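Local coordinates for protein MdcD (Pseudomonas aeruginosa, PDB 5VIP) that probably serves as the beta subunit of a biotin-independent malonate decarboxylase, with carboxy-lyase activity on a malonyl thioester carried by an acyl carrier protein, at residues B[157-162]-B[179-184]. Numbering follows the deposited sequence.
Sequences VGCFGG and ARLGLN
The ring of F160 lies across the glycine backbone of G182 and meets R180 where two short parallel strands, 159-160 and 181-182, run together in a crotonase-like carboxyltransferase domain. The connecting chain passes through helix 162-169 and strand 172-176, the latter in the main sheet, while the pair forms a small parallel sheet of its own. C159 N donates to R180 O at 2.8 Å, and C159 O receives G182 N at 3.0 Å in a nearly straight bond. C159 O is also approached by the CA of L181.

With CG anti to its carbonyl carbon (chi1 -72°), F160 carries its ring over the second strand, one face covering G182 N. As a glycine, G182 offers bare main chain for the ring to lie against. Beyond it, R180 bends at chi3 and turns one guanidinium face to CE1 of the ring, which sits 3.7 Å from NH1 and off-centre toward the rim of that plane, the two planes 52° apart. The aliphatic part contributes too, CB lying 3.7 Å from CZ. Arginine thus supplies both a greasy stem and a flat polar end.

On the other side of the sheet, C159 and L181 join a core with I153; C159 CB meets L181 CD1 at 3.9 Å. The slim cysteine and the branched leucine fill this buried side. G158, a glycine with positive phi, brings its CA to 3.3 Å from R180 O. Past the strands, L183 and N184 reach a partner protein chain, where their backbone nitrogens donate to acidic side chains. At G161, also with positive phi, the amide nitrogen turns to the bend of the second segment and donates to L183 O at 2.9 Å.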
ATOM      1  N   VAL B 157       5.272  12.005  15.534  1.00 19.27           N
ATOM      2  CA  VAL B 157       4.069  11.316  15.092  1.00 23.41           C
ATOM      3  C   VAL B 157       4.389   9.856  14.743  1.00 23.70           C
ATOM      4  O   VAL B 157       3.639   8.940  15.087  1.00 20.51           O
ATOM      5  CB  VAL B 157       3.420  12.022  13.881  1.00 22.24           C
ATOM      6  CG1 VAL B 157       2.250  11.221  13.347  1.00 21.04           C
ATOM      7  CG2 VAL B 157       2.978  13.433  14.257  1.00 31.12           C
ATOM      8  N   GLY B 158       5.528   9.632  14.097  1.00 19.76           N
ATOM      9  CA  GLY B 158       5.836   8.305  13.601  1.00 19.84           C
ATOM     10  C   GLY B 158       4.996   7.990  12.374  1.00 17.73           C
ATOM     11  O   GLY B 158       4.424   8.889  11.749  1.00 21.14           O
ATOM     12  N   CYS B 159       4.914   6.713  12.017  1.00 17.88           N
ATOM     13  CA  CYS B 159       4.301   6.328  10.752  1.00 15.70           C
ATOM     14  C   CYS B 159       3.333   5.172  10.933  1.00 17.15           C
ATOM     15  O   CYS B 159       3.751   4.059  11.259  1.00 16.30           O
ATOM     16  CB  CYS B 159       5.387   5.942   9.736  1.00 17.16           C
ATOM     17  SG  CYS B 159       4.773   5.535   8.092  1.00 19.71           S
ATOM     18  N   PHE B 160       2.051   5.440  10.694  1.00 17.66           N
ATOM     19  CA  PHE B 160       0.989   4.456  10.852  1.00 18.77           C
ATOM     20  C   PHE B 160       0.074   4.472   9.646  1.00 16.76           C
ATOM     21  O   PHE B 160       0.018   5.459   8.909  1.00 22.08           O
ATOM     22  CB  PHE B 160       0.170   4.722  12.133  1.00 18.03           C
ATOM     23  CG  PHE B 160       0.911   4.403  13.393  1.00 18.31           C
ATOM     24  CD1 PHE B 160       1.697   5.361  14.015  1.00 22.51           C
ATOM     25  CD2 PHE B 160       0.854   3.133  13.938  1.00 20.36           C
ATOM     26  CE1 PHE B 160       2.399   5.055  15.180  1.00 23.89           C
ATOM     27  CE2 PHE B 160       1.551   2.819  15.093  1.00 26.19           C
ATOM     28  CZ  PHE B 160       2.326   3.778  15.716  1.00 21.71           C
ATOM     29  N   GLY B 161      -0.648   3.381   9.451  1.00 19.33           N
ATOM     30  CA  GLY B 161      -1.645   3.315   8.400  1.00 19.08           C
ATOM     31  C   GLY B 161      -1.057   2.807   7.098  1.00 19.40           C
ATOM     32  O   GLY B 161      -0.020   2.120   7.089  1.00 19.28           O
ATOM     33  N   GLY B 162      -1.722   3.146   5.999  1.00 19.49           N
ATOM     34  CA  GLY B 162      -1.304   2.719   4.679  1.00 19.36           C
ATOM     35  C   GLY B 162       0.115   3.136   4.342  1.00 17.23           C
ATOM     36  O   GLY B 162       0.801   2.471   3.566  1.00 16.76           O
ATOM     37  N   ALA B 179      10.779   7.308  17.249  1.00 22.21           N
ATOM     38  CA  ALA B 179       9.950   6.870  16.138  1.00 20.65           C
ATOM     39  C   ALA B 179       9.078   5.702  16.536  1.00 21.25           C
ATOM     40  O   ALA B 179       9.514   4.829  17.288  1.00 19.40           O
ATOM     41  CB  ALA B 179      10.815   6.465  14.959  1.00 17.01           C
ATOM     42  N   ARG B 180       7.865   5.681  15.988  1.00 16.97           N
ATOM     43  CA  ARG B 180       7.037   4.482  15.955  1.00 16.56           C
ATOM     44  C   ARG B 180       6.642   4.154  14.516  1.00 15.94           C
ATOM     45  O   ARG B 180       6.398   5.049  13.714  1.00 18.66           O
ATOM     46  CB  ARG B 180       5.791   4.659  16.823  1.00 20.36           C
ATOM     47  CG  ARG B 180       6.084   4.787  18.318  1.00 25.44           C
ATOM     48  CD  ARG B 180       4.826   5.224  19.087  1.00 35.68           C
ATOM     49  NE  ARG B 180       4.328   6.527  18.628  1.00 39.76           N
ATOM     50  CZ  ARG B 180       3.037   6.846  18.510  1.00 34.65           C
ATOM     51  NH1 ARG B 180       2.095   5.958  18.804  1.00 39.77           N
ATOM     52  NH2 ARG B 180       2.686   8.053  18.081  1.00 35.35           N
ATOM     53  N   LEU B 181       6.583   2.864  14.194  1.00 17.36           N
ATOM     54  CA  LEU B 181       6.203   2.405  12.861  1.00 18.23           C
ATOM     55  C   LEU B 181       5.275   1.212  12.976  1.00 16.26           C
ATOM     56  O   LEU B 181       5.634   0.205  13.573  1.00 18.29           O
ATOM     57  CB  LEU B 181       7.440   2.014  12.049  1.00 15.33           C
ATOM     58  CG  LEU B 181       7.268   1.326  10.694  1.00 18.99           C
ATOM     59  CD1 LEU B 181       6.507   2.219   9.690  1.00 16.48           C
ATOM     60  CD2 LEU B 181       8.662   0.953  10.148  1.00 15.46           C
ATOM     61  N   GLY B 182       4.092   1.301  12.399  1.00 18.53           N
ATOM     62  CA  GLY B 182       3.203   0.155  12.455  1.00 19.63           C
ATOM     63  C   GLY B 182       1.994   0.349  11.572  1.00 19.71           C
ATOM     64  O   GLY B 182       1.765   1.438  11.053  1.00 20.79           O
ATOM     65  N   LEU B 183       1.212  -0.710  11.406  1.00 17.92           N
ATOM     66  CA  LEU B 183       0.049  -0.629  10.545  1.00 18.26           C
ATOM     67  C   LEU B 183      -1.111   0.055  11.272  1.00 22.25           C
ATOM     68  O   LEU B 183      -1.673   1.039  10.784  1.00 20.60           O
ATOM     69  CB  LEU B 183      -0.349  -2.020  10.071  1.00 17.42           C
ATOM     70  CG  LEU B 183      -1.532  -2.075   9.101  1.00 20.27           C
ATOM     71  CD1 LEU B 183      -1.279  -1.185   7.893  1.00 22.07           C
ATOM     72  CD2 LEU B 183      -1.768  -3.513   8.679  1.00 20.63           C
ATOM     73  N   ASN B 184      -1.435  -0.457  12.454  1.00 19.87           N
ATOM     74  CA  ASN B 184      -2.544   0.056  13.258  1.00 20.84           C
ATOM     75  C   ASN B 184      -2.078   0.838  14.485  1.00 21.67           C
ATOM     76  O   ASN B 184      -1.203   0.380  15.215  1.00 21.87           O
ATOM     77  CB  ASN B 184      -3.432  -1.108  13.702  1.00 23.32           C
ATOM     78  CG  ASN B 184      -4.000  -1.883  12.527  1.00 25.86           C
ATOM     79  OD1 ASN B 184      -4.577  -1.297  11.613  1.00 30.27           O
ATOM     80  ND2 ASN B 184      -3.814  -3.201  12.530  1.00 25.96           N
TER